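Local coordinates for protein Medium/long-chain acyl-CoA thioesterase YigI (PDB 3E8P) that probably hydrolyses medium- and long-chain fatty acyl-CoA thioesters to the free fatty acid and coenzyme A, as a member of the hotdog-fold thioesterase superfamily, at residues P120-S131 and R143-I154; Y44-I53 and V76-A87. All blocks are in the same frame, centred on the assembly; numbering follows the deposited sequence.

Contact 1 (P120-S131 and R143-I154)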
loop_
_atom_site.group_PDB
_atom_site.type_symbol
_atom_site.label_atom_id
_atom_site.label_comp_id
_atom_site.label_asym_id
_atom_site.label_seq_id
_atom_site.Cartn_x
_atom_site.Cartn_y
_atom_site.Cartn_z
ATOM N N PRO A 120 3.193 -10.710 -16.338
ATOM C CA PRO A 120 2.948 -9.965 -17.579
ATOM C C PRO A 120 1.513 -9.949 -18.080
ATOM O O PRO A 120 0.842 -10.984 -18.144
ATOM C CB PRO A 120 3.897 -10.628 -18.574
ATOM C CG PRO A 120 5.039 -11.047 -17.702
ATOM C CD PRO A 120 4.309 -11.652 -16.523
ATOM N N GLY A 121 1.058 -8.758 -18.456
ATOM C CA GLY A 121 -0.296 -8.598 -18.947
ATOM C C GLY A 121 -0.508 -9.046 -20.382
ATOM O O GLY A 121 -0.637 -8.216 -21.273
ATOM N N ARG A 122 -0.526 -10.353 -20.617
ATOM C CA ARG A 122 -0.766 -10.865 -21.961
ATOM C C ARG A 122 -2.222 -11.305 -22.016
ATOM O O ARG A 122 -2.779 -11.720 -21.002
ATOM C CB ARG A 122 0.145 -12.054 -22.273
ATOM C CG ARG A 122 1.627 -11.736 -22.169
ATOM C CD ARG A 122 2.484 -12.746 -22.926
ATOM N NE ARG A 122 3.904 -12.392 -22.869
ATOM C CZ ARG A 122 4.673 -12.533 -21.790
ATOM N NH1 ARG A 122 4.167 -13.032 -20.668
ATOM N NH2 ARG A 122 5.945 -12.160 -21.828
ATOM N N GLY A 123 -2.838 -11.200 -23.188
ATOM C CA GLY A 123 -4.229 -11.591 -23.329
ATOM C C GLY A 123 -4.964 -10.826 -24.416
ATOM O O GLY A 123 -4.483 -9.807 -24.914
ATOM N N GLN A 124 -6.140 -11.317 -24.787
ATOM C CA GLN A 124 -6.938 -10.681 -25.827
ATOM C C GLN A 124 -7.986 -9.775 -25.209
ATOM O O GLN A 124 -8.234 -8.666 -25.700
ATOM C CB GLN A 124 -7.618 -11.748 -26.686
ATOM C CG GLN A 124 -6.647 -12.710 -27.348
ATOM C CD GLN A 124 -7.356 -13.855 -28.049
ATOM O OE1 GLN A 124 -8.141 -13.642 -28.982
ATOM N NE2 GLN A 124 -7.089 -15.079 -27.600
ATOM N N ILE A 125 -8.598 -10.259 -24.134
ATOM C CA ILE A 125 -9.628 -9.520 -23.414
ATOM C C ILE A 125 -9.341 -9.592 -21.921
ATOM O O ILE A 125 -9.182 -10.679 -21.368
ATOM C CB ILE A 125 -11.040 -10.117 -23.654
ATOM C CG1 ILE A 125 -11.388 -10.043 -25.145
ATOM C CG2 ILE A 125 -12.086 -9.367 -22.813
ATOM C CD1 ILE A 125 -12.742 -10.627 -25.488
ATOM N N PHE A 126 -9.276 -8.435 -21.274
ATOM C CA PHE A 126 -9.018 -8.386 -19.846
ATOM C C PHE A 126 -10.306 -8.085 -19.088
ATOM O O PHE A 126 -11.067 -7.186 -19.460
ATOM C CB PHE A 126 -7.940 -7.341 -19.564
ATOM C CG PHE A 126 -6.596 -7.704 -20.141
ATOM C CD1 PHE A 126 -5.783 -8.640 -19.509
ATOM C CD2 PHE A 126 -6.171 -7.159 -21.344
ATOM C CE1 PHE A 126 -4.571 -9.031 -20.067
ATOM C CE2 PHE A 126 -4.957 -7.543 -21.911
ATOM C CZ PHE A 126 -4.156 -8.482 -21.271
ATOM N N THR A 127 -10.538 -8.851 -18.022
ATOM C CA THR A 127 -11.735 -8.713 -17.207
ATOM C C THR A 127 -11.407 -8.456 -15.739
ATOM O O THR A 127 -10.509 -9.079 -15.181
ATOM C CB THR A 127 -12.593 -9.992 -17.312
ATOM O OG1 THR A 127 -12.867 -10.260 -18.693
ATOM C CG2 THR A 127 -13.909 -9.827 -16.552
ATOM N N GLY A 128 -12.154 -7.549 -15.117
ATOM C CA GLY A 128 -11.923 -7.225 -13.725
ATOM C C GLY A 128 -13.152 -7.319 -12.833
ATOM O O GLY A 128 -14.258 -6.926 -13.214
ATOM N N THR A 129 -12.951 -7.855 -11.635
ATOM C CA THR A 129 -14.021 -7.990 -10.654
ATOM C C THR A 129 -13.460 -7.573 -9.306
ATOM O O THR A 129 -12.244 -7.436 -9.143
ATOM C CB THR A 129 -14.527 -9.453 -10.530
ATOM O OG1 THR A 129 -13.497 -10.263 -9.950
ATOM C CG2 THR A 129 -14.910 -10.019 -11.912
ATOM N N GLY A 130 -14.341 -7.373 -8.337
ATOM C CA GLY A 130 -13.880 -6.992 -7.019
ATOM C C GLY A 130 -14.898 -7.340 -5.956
ATOM O O GLY A 130 -15.919 -7.961 -6.250
ATOM N N SER A 131 -14.607 -6.949 -4.720
ATOM C CA SER A 131 -15.503 -7.186 -3.605
ATOM C C SER A 131 -15.138 -6.241 -2.476
ATOM O O SER A 131 -14.016 -5.715 -2.405
ATOM C CB SER A 131 -15.426 -8.644 -3.123
ATOM O OG SER A 131 -14.140 -8.972 -2.616
ATOM N N ARG A 143 -11.205 -5.129 -2.622
ATOM C CA ARG A 143 -10.165 -5.925 -3.255
ATOM C C ARG A 143 -10.563 -6.059 -4.728
ATOM O O ARG A 143 -11.727 -6.299 -5.044
ATOM C CB ARG A 143 -10.061 -7.309 -2.611
ATOM C CG ARG A 143 -9.075 -7.357 -1.457
ATOM C CD ARG A 143 -8.784 -8.770 -0.993
ATOM N NE ARG A 143 -7.627 -8.797 -0.100
ATOM C CZ ARG A 143 -7.155 -9.889 0.495
ATOM N NH1 ARG A 143 -7.740 -11.065 0.298
ATOM N NH2 ARG A 143 -6.094 -9.799 1.285
HETATM N N MSE A 144 -9.607 -5.882 -5.632
HETATM C CA MSE A 144 -9.907 -5.991 -7.051
HETATM C C MSE A 144 -9.023 -7.047 -7.679
HETATM O O MSE A 144 -7.978 -7.396 -7.141
HETATM C CB MSE A 144 -9.678 -4.657 -7.765
HETATM C CG MSE A 144 -10.506 -3.508 -7.234
HETATM SE SE MSE A 144 -9.820 -2.816 -5.522
HETATM C CE MSE A 144 -8.714 -1.405 -6.193
ATOM N N GLU A 145 -9.431 -7.521 -8.843
ATOM C CA GLU A 145 -8.684 -8.549 -9.532
ATOM C C GLU A 145 -8.865 -8.413 -11.036
ATOM O O GLU A 145 -9.969 -8.165 -11.523
ATOM C CB GLU A 145 -9.180 -9.915 -9.038
ATOM C CG GLU A 145 -8.904 -11.085 -9.931
ATOM C CD GLU A 145 -9.781 -11.118 -11.173
ATOM O OE1 GLU A 145 -11.006 -10.867 -11.075
ATOM O OE2 GLU A 145 -9.233 -11.415 -12.251
ATOM N N LEU A 146 -7.766 -8.567 -11.761
ATOM C CA LEU A 146 -7.781 -8.492 -13.216
ATOM C C LEU A 146 -7.212 -9.800 -13.785
ATOM O O LEU A 146 -6.149 -10.261 -13.360
ATOM C CB LEU A 146 -6.928 -7.317 -13.700
ATOM C CG LEU A 146 -7.031 -7.015 -15.199
ATOM C CD1 LEU A 146 -8.368 -6.336 -15.487
ATOM C CD2 LEU A 146 -5.880 -6.114 -15.635
ATOM N N HIS A 147 -7.928 -10.398 -14.730
ATOM C CA HIS A 147 -7.478 -11.630 -15.374
ATOM C C HIS A 147 -7.706 -11.490 -16.879
ATOM O O HIS A 147 -8.373 -10.550 -17.312
ATOM C CB HIS A 147 -8.236 -12.852 -14.823
ATOM C CG HIS A 147 -9.716 -12.831 -15.066
ATOM N ND1 HIS A 147 -10.619 -12.328 -14.151
ATOM C CD2 HIS A 147 -10.455 -13.284 -16.110
ATOM C CE1 HIS A 147 -11.848 -12.474 -14.618
ATOM N NE2 HIS A 147 -11.774 -13.052 -15.806
ATOM N N ASN A 148 -7.139 -12.392 -17.679
ATOM C CA ASN A 148 -7.334 -12.336 -19.132
ATOM C C ASN A 148 -8.414 -13.350 -19.523
ATOM O O ASN A 148 -9.001 -13.990 -18.645
ATOM C CB ASN A 148 -6.026 -12.599 -19.886
ATOM C CG ASN A 148 -5.553 -14.029 -19.765
ATOM O OD1 ASN A 148 -6.279 -14.904 -19.292
ATOM N ND2 ASN A 148 -4.325 -14.278 -20.210
ATOM N N GLU A 149 -8.665 -13.516 -20.821
ATOM C CA GLU A 149 -9.747 -14.406 -21.269
ATOM C C GLU A 149 -9.586 -15.892 -20.938
ATOM O O GLU A 149 -10.556 -16.658 -21.014
ATOM C CB GLU A 149 -10.016 -14.223 -22.779
ATOM C CG GLU A 149 -9.031 -14.902 -23.737
ATOM C CD GLU A 149 -7.674 -14.217 -23.828
ATOM O OE1 GLU A 149 -7.537 -13.057 -23.375
ATOM O OE2 GLU A 149 -6.735 -14.841 -24.371
ATOM N N GLN A 150 -8.377 -16.298 -20.572
ATOM C CA GLN A 150 -8.119 -17.685 -20.218
ATOM C C GLN A 150 -8.272 -17.869 -18.711
ATOM O O GLN A 150 -8.174 -18.984 -18.205
ATOM C CB GLN A 150 -6.708 -18.104 -20.641
ATOM C CG GLN A 150 -6.383 -17.789 -22.105
ATOM C CD GLN A 150 -5.120 -18.476 -22.593
ATOM O OE1 GLN A 150 -4.134 -18.581 -21.866
ATOM N NE2 GLN A 150 -5.138 -18.933 -23.836
ATOM N N GLY A 151 -8.510 -16.766 -18.003
ATOM C CA GLY A 151 -8.679 -16.816 -16.559
ATOM C C GLY A 151 -7.407 -16.529 -15.769
ATOM O O GLY A 151 -7.444 -16.427 -14.544
ATOM N N THR A 152 -6.283 -16.389 -16.464
ATOM C CA THR A 152 -5.006 -16.134 -15.799
ATOM C C THR A 152 -4.984 -14.790 -15.069
ATOM O O THR A 152 -5.231 -13.755 -15.684
ATOM C CB THR A 152 -3.862 -16.154 -16.818
ATOM O OG1 THR A 152 -3.974 -17.342 -17.614
ATOM C CG2 THR A 152 -2.495 -16.139 -16.104
ATOM N N HIS A 153 -4.682 -14.807 -13.769
ATOM C CA HIS A 153 -4.637 -13.572 -13.000
ATOM C C HIS A 153 -3.448 -12.713 -13.413
ATOM O O HIS A 153 -2.311 -13.181 -13.465
ATOM C CB HIS A 153 -4.585 -13.870 -11.495
ATOM C CG HIS A 153 -5.765 -14.644 -10.997
ATOM N ND1 HIS A 153 -7.063 -14.187 -11.123
ATOM C CD2 HIS A 153 -5.847 -15.844 -10.377
ATOM C CE1 HIS A 153 -7.891 -15.074 -10.599
ATOM N NE2 HIS A 153 -7.178 -16.087 -10.139
ATOM N N ILE A 154 -3.732 -11.452 -13.705
ATOM C CA ILE A 154 -2.718 -10.510 -14.142
ATOM C C ILE A 154 -2.238 -9.658 -12.985
ATOM O O ILE A 154 -1.033 -9.503 -12.766
ATOM C CB ILE A 154 -3.281 -9.589 -15.249
ATOM C CG1 ILE A 154 -3.770 -10.440 -16.416
ATOM C CG2 ILE A 154 -2.218 -8.643 -15.739
ATOM C CD1 ILE A 154 -2.694 -11.341 -17.017
#

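Contact 2 (Y44-I53 and V76-A87)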
loop_
_atom_site.group_PDB
_atom_site.type_symbol
_atom_site.label_atom_id
_atom_site.label_comp_id
_atom_site.label_asym_id
_atom_site.label_seq_id
_atom_site.Cartn_x
_atom_site.Cartn_y
_atom_site.Cartn_z
ATOM N N TYR A 44 -23.412 -4.782 -14.058
ATOM C CA TYR A 44 -23.352 -4.024 -12.814
ATOM C C TYR A 44 -24.666 -4.118 -12.044
ATOM O O TYR A 44 -25.673 -3.531 -12.435
ATOM C CB TYR A 44 -23.010 -2.559 -13.117
ATOM C CG TYR A 44 -22.708 -1.714 -11.898
ATOM C CD1 TYR A 44 -21.813 -2.149 -10.929
ATOM C CD2 TYR A 44 -23.283 -0.458 -11.737
ATOM C CE1 TYR A 44 -21.494 -1.357 -9.833
ATOM C CE2 TYR A 44 -22.968 0.341 -10.643
ATOM C CZ TYR A 44 -22.069 -0.115 -9.693
ATOM O OH TYR A 44 -21.733 0.675 -8.607
ATOM N N ASP A 45 -24.641 -4.861 -10.942
ATOM C CA ASP A 45 -25.812 -5.063 -10.096
ATOM C C ASP A 45 -25.407 -4.994 -8.626
ATOM O O ASP A 45 -24.255 -4.694 -8.316
ATOM C CB ASP A 45 -26.428 -6.425 -10.400
ATOM C CG ASP A 45 -25.390 -7.531 -10.443
ATOM O OD1 ASP A 45 -24.680 -7.712 -9.433
ATOM O OD2 ASP A 45 -25.281 -8.213 -11.486
ATOM N N ILE A 46 -26.342 -5.283 -7.725
ATOM C CA ILE A 46 -26.057 -5.226 -6.291
ATOM C C ILE A 46 -25.009 -6.212 -5.812
ATOM O O ILE A 46 -24.495 -6.074 -4.703
ATOM C CB ILE A 46 -27.318 -5.455 -5.442
ATOM C CG1 ILE A 46 -28.033 -6.722 -5.907
ATOM C CG2 ILE A 46 -28.222 -4.237 -5.505
ATOM C CD1 ILE A 46 -29.107 -7.176 -4.956
ATOM N N ASP A 47 -24.701 -7.218 -6.624
ATOM C CA ASP A 47 -23.686 -8.203 -6.251
ATOM C C ASP A 47 -22.313 -7.555 -6.364
ATOM O O ASP A 47 -21.489 -7.647 -5.456
ATOM C CB ASP A 47 -23.737 -9.416 -7.180
ATOM C CG ASP A 47 -25.026 -10.199 -7.050
ATOM O OD1 ASP A 47 -25.275 -11.072 -7.911
ATOM O OD2 ASP A 47 -25.783 -9.951 -6.085
ATOM N N GLY A 48 -22.081 -6.897 -7.496
ATOM C CA GLY A 48 -20.811 -6.242 -7.733
ATOM C C GLY A 48 -20.705 -5.715 -9.149
ATOM O O GLY A 48 -21.695 -5.288 -9.737
ATOM N N VAL A 49 -19.507 -5.759 -9.712
ATOM C CA VAL A 49 -19.311 -5.254 -11.057
ATOM C C VAL A 49 -18.339 -6.098 -11.864
ATOM O O VAL A 49 -17.449 -6.737 -11.320
ATOM C CB VAL A 49 -18.754 -3.820 -11.030
ATOM C CG1 VAL A 49 -17.381 -3.816 -10.357
ATOM C CG2 VAL A 49 -18.646 -3.267 -12.453
ATOM N N GLU A 50 -18.528 -6.094 -13.175
ATOM C CA GLU A 50 -17.639 -6.803 -14.066
ATOM C C GLU A 50 -17.236 -5.772 -15.096
ATOM O O GLU A 50 -18.088 -5.179 -15.769
ATOM C CB GLU A 50 -18.346 -7.980 -14.733
ATOM C CG GLU A 50 -17.551 -8.612 -15.869
ATOM C CD GLU A 50 -17.979 -10.045 -16.155
ATOM O OE1 GLU A 50 -17.567 -10.603 -17.199
ATOM O OE2 GLU A 50 -18.722 -10.615 -15.324
ATOM N N VAL A 51 -15.932 -5.539 -15.187
ATOM C CA VAL A 51 -15.387 -4.583 -16.129
ATOM C C VAL A 51 -14.530 -5.344 -17.123
ATOM O O VAL A 51 -13.783 -6.249 -16.746
ATOM C CB VAL A 51 -14.525 -3.515 -15.412
ATOM C CG1 VAL A 51 -13.848 -2.614 -16.419
ATOM C CG2 VAL A 51 -15.402 -2.683 -14.492
ATOM N N ALA A 52 -14.654 -4.983 -18.394
ATOM C CA ALA A 52 -13.886 -5.629 -19.444
ATOM C C ALA A 52 -13.303 -4.581 -20.374
ATOM O O ALA A 52 -13.850 -3.484 -20.525
ATOM C CB ALA A 52 -14.763 -6.588 -20.228
ATOM N N ILE A 53 -12.181 -4.930 -20.987
ATOM C CA ILE A 53 -11.494 -4.051 -21.908
ATOM C C ILE A 53 -10.726 -4.937 -22.884
ATOM O O ILE A 53 -9.921 -5.777 -22.482
ATOM C CB ILE A 53 -10.515 -3.113 -21.145
ATOM C CG1 ILE A 53 -9.738 -2.239 -22.130
ATOM C CG2 ILE A 53 -9.552 -3.946 -20.281
ATOM C CD1 ILE A 53 -8.878 -1.174 -21.453
ATOM N N VAL A 76 -8.131 0.014 -14.688
ATOM C CA VAL A 76 -9.239 -0.936 -14.562
ATOM C C VAL A 76 -9.504 -1.333 -13.108
ATOM O O VAL A 76 -10.644 -1.355 -12.658
ATOM C CB VAL A 76 -8.971 -2.224 -15.375
ATOM C CG1 VAL A 76 -10.127 -3.213 -15.190
ATOM C CG2 VAL A 76 -8.793 -1.879 -16.837
ATOM N N LEU A 77 -8.444 -1.639 -12.370
ATOM C CA LEU A 77 -8.602 -2.040 -10.979
ATOM C C LEU A 77 -9.242 -0.942 -10.133
ATOM O O LEU A 77 -10.062 -1.236 -9.261
ATOM C CB LEU A 77 -7.249 -2.441 -10.385
ATOM C CG LEU A 77 -6.632 -3.732 -10.932
ATOM C CD1 LEU A 77 -5.178 -3.847 -10.487
ATOM C CD2 LEU A 77 -7.426 -4.918 -10.442
ATOM N N ASP A 78 -8.878 0.314 -10.390
ATOM C CA ASP A 78 -9.430 1.446 -9.630
ATOM C C ASP A 78 -10.921 1.640 -9.909
ATOM O O ASP A 78 -11.716 1.865 -8.990
ATOM C CB ASP A 78 -8.692 2.751 -9.958
ATOM C CG ASP A 78 -9.096 3.898 -9.032
ATOM O OD1 ASP A 78 -8.940 5.073 -9.418
ATOM O OD2 ASP A 78 -9.563 3.623 -7.902
ATOM N N VAL A 79 -11.290 1.550 -11.182
ATOM C CA VAL A 79 -12.679 1.691 -11.600
ATOM C C VAL A 79 -13.533 0.549 -11.043
ATOM O O VAL A 79 -14.662 0.770 -10.587
ATOM C CB VAL A 79 -12.786 1.701 -13.141
ATOM C CG1 VAL A 79 -14.255 1.761 -13.557
ATOM C CG2 VAL A 79 -12.005 2.896 -13.703
ATOM N N VAL A 80 -13.003 -0.674 -11.084
ATOM C CA VAL A 80 -13.722 -1.818 -10.532
ATOM C C VAL A 80 -13.944 -1.547 -9.046
ATOM O O VAL A 80 -15.036 -1.754 -8.519
ATOM C CB VAL A 80 -12.910 -3.131 -10.656
ATOM C CG1 VAL A 80 -13.471 -4.177 -9.701
ATOM C CG2 VAL A 80 -12.960 -3.657 -12.083
ATOM N N GLY A 81 -12.898 -1.068 -8.377
ATOM C CA GLY A 81 -12.992 -0.792 -6.952
ATOM C C GLY A 81 -14.016 0.271 -6.592
ATOM O O GLY A 81 -14.736 0.135 -5.604
ATOM N N GLY A 82 -14.080 1.332 -7.391
ATOM C CA GLY A 82 -15.029 2.398 -7.128
ATOM C C GLY A 82 -16.465 1.931 -7.272
ATOM O O GLY A 82 -17.295 2.198 -6.414
ATOM N N LEU A 83 -16.751 1.231 -8.364
ATOM C CA LEU A 83 -18.089 0.714 -8.617
ATOM C C LEU A 83 -18.480 -0.349 -7.584
ATOM O O LEU A 83 -19.649 -0.443 -7.191
ATOM C CB LEU A 83 -18.168 0.152 -10.042
ATOM C CG LEU A 83 -18.096 1.234 -11.134
ATOM C CD1 LEU A 83 -17.863 0.621 -12.515
ATOM C CD2 LEU A 83 -19.392 2.026 -11.108
ATOM N N THR A 84 -17.500 -1.133 -7.139
ATOM C CA THR A 84 -17.731 -2.173 -6.139
ATOM C C THR A 84 -18.102 -1.481 -4.828
ATOM O O THR A 84 -19.023 -1.892 -4.124
ATOM C CB THR A 84 -16.449 -3.027 -5.888
ATOM O OG1 THR A 84 -16.060 -3.700 -7.100
ATOM C CG2 THR A 84 -16.690 -4.052 -4.752
ATOM N N ALA A 85 -17.371 -0.421 -4.514
ATOM C CA ALA A 85 -17.611 0.330 -3.297
ATOM C C ALA A 85 -19.006 0.946 -3.315
ATOM O O ALA A 85 -19.731 0.861 -2.329
ATOM C CB ALA A 85 -16.550 1.414 -3.139
ATOM N N PHE A 86 -19.383 1.555 -4.435
ATOM C CA PHE A 86 -20.692 2.197 -4.560
ATOM C C PHE A 86 -21.847 1.189 -4.492
ATOM O O PHE A 86 -22.890 1.475 -3.918
ATOM C CB PHE A 86 -20.777 3.000 -5.873
ATOM C CG PHE A 86 -21.965 3.926 -5.946
ATOM C CD1 PHE A 86 -22.050 5.041 -5.113
ATOM C CD2 PHE A 86 -23.008 3.675 -6.832
ATOM C CE1 PHE A 86 -23.158 5.895 -5.159
ATOM C CE2 PHE A 86 -24.122 4.522 -6.887
ATOM C CZ PHE A 86 -24.194 5.633 -6.048
ATOM N N ALA A 87 -21.662 0.012 -5.077
ATOM C CA ALA A 87 -22.702 -1.010 -5.043
ATOM C C ALA A 87 -22.901 -1.482 -3.600
ATOM O O ALA A 87 -24.025 -1.713 -3.166
ATOM C CB ALA A 87 -22.314 -2.178 -5.935
#

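Contact 1 (P120-S131 and R143-I154)
Glu149 reaches Gln124 because its CG sits between the backbone N and the carbonyl carbon (chi1 78°) and the chain folds back at chi2. The carboxylate then receives two backbone N-H groups on one atom: Glu149 OE1 lies 2.6 Å from Gln124 N and 3.1 Å from Ile125 N, both approaching from the same face of its plane. Asn148, with a similar first torsion (69°), turns its amide to the loop before strand 125-131, and its ND2 gives a nearly straight bond of 3.1 Å to Arg122 O. OD1 takes Gln150 N and Thr152 N from opposite faces, the first closing an Asx turn. Were Asn148 an alanine, Arg122 O would probably lose this donor, and Gln150 N and Thr152 N the side-chain oxygen they share. From here the strands run on as an antiparallel hairpin of the hotdog sheet, with paired backbone bonds at Thr127-His147, Thr129-Glu145 and Ser131-Arg143. On the face of those residues, Thr129 OG1 donates to Glu145 OE1 at 2.8 Å, while OE2 of the same carboxylate accepts from His147 ND1 in the imidazole plane. That ring lies alongside Thr127, whose CB is 3.5 Å from His147 NE2. On the other face, Phe126 CE1 meets Ile154 CG1 at 4.0 Å, and Leu146 packs on helix 70-90.

Contact 2 (Y44-I53 and V76-A87)
Tyr44 reaches across to the helix and touches Leu83 through the outer end of its ring (CE1, CZ, CE2) and its hydroxyl. CB and CG stay back near the strand, with CG anti to the backbone N (chi1 -171°), a setting that sends the ring to helix 70-90. Farther out, Tyr44 CE1 lies 3.7 Å from Leu83 CB, CE2 and CZ both meet Leu83 CD2, and at the tip Tyr44 OH donates to Leu83 O at 2.8 Å, with Leu83 O at the ring edge, near its plane. This carbonyl also accepts Ala87 N, so the tyrosine adds a second bond without displacing the helical one. OH also lies at the edge of the Phe86 ring. Along the strand, Val49 sets CG1 3.5 Å from Thr84 OG1 and CG2 against Leu83 CD1. Thr84 OG1 itself donates to Val80 O. Next, Val51 CG2 packs on Val80 CG2 at 3.6 Å, its CG1 meets Val76 CG1, and Ile53 CG2 touches Val76 CG2. Strand 49-53 and residues 76-87 of the hotdog fold's central helix run nearly antiparallel, at 160°, with axes 8.5 Å apart at closest. Helix 14-29 adds Leu20 beside Tyr44 and Val23 beside Leu83 and Phe86, while strand 139-148 meets the helix through Leu146 and Met144.

Contact 2 is the core piece, close to the centre of the chain and almost wholly apolar, with one tyrosine hydroxyl bond at its end. Contact 1 lies farther out and is only partly buried: backbone bonds carry it, carboxylates and an imidazole line its outer face, while Asn148 and Glu149 hold the turn, and just the face bearing Phe126, Leu146 and Met144 turns inward. The two share a sheet, since strands 49-54 and 125-134 are neighbours, and Gly128 N probably bonds to Val51 O across that seam. They also share helix 70-90, where Met144 packs on Val80 and Leu146 on Val76. At Arg143, contact 1 extends to a second subunit through a cation-pi contact with its Phe156.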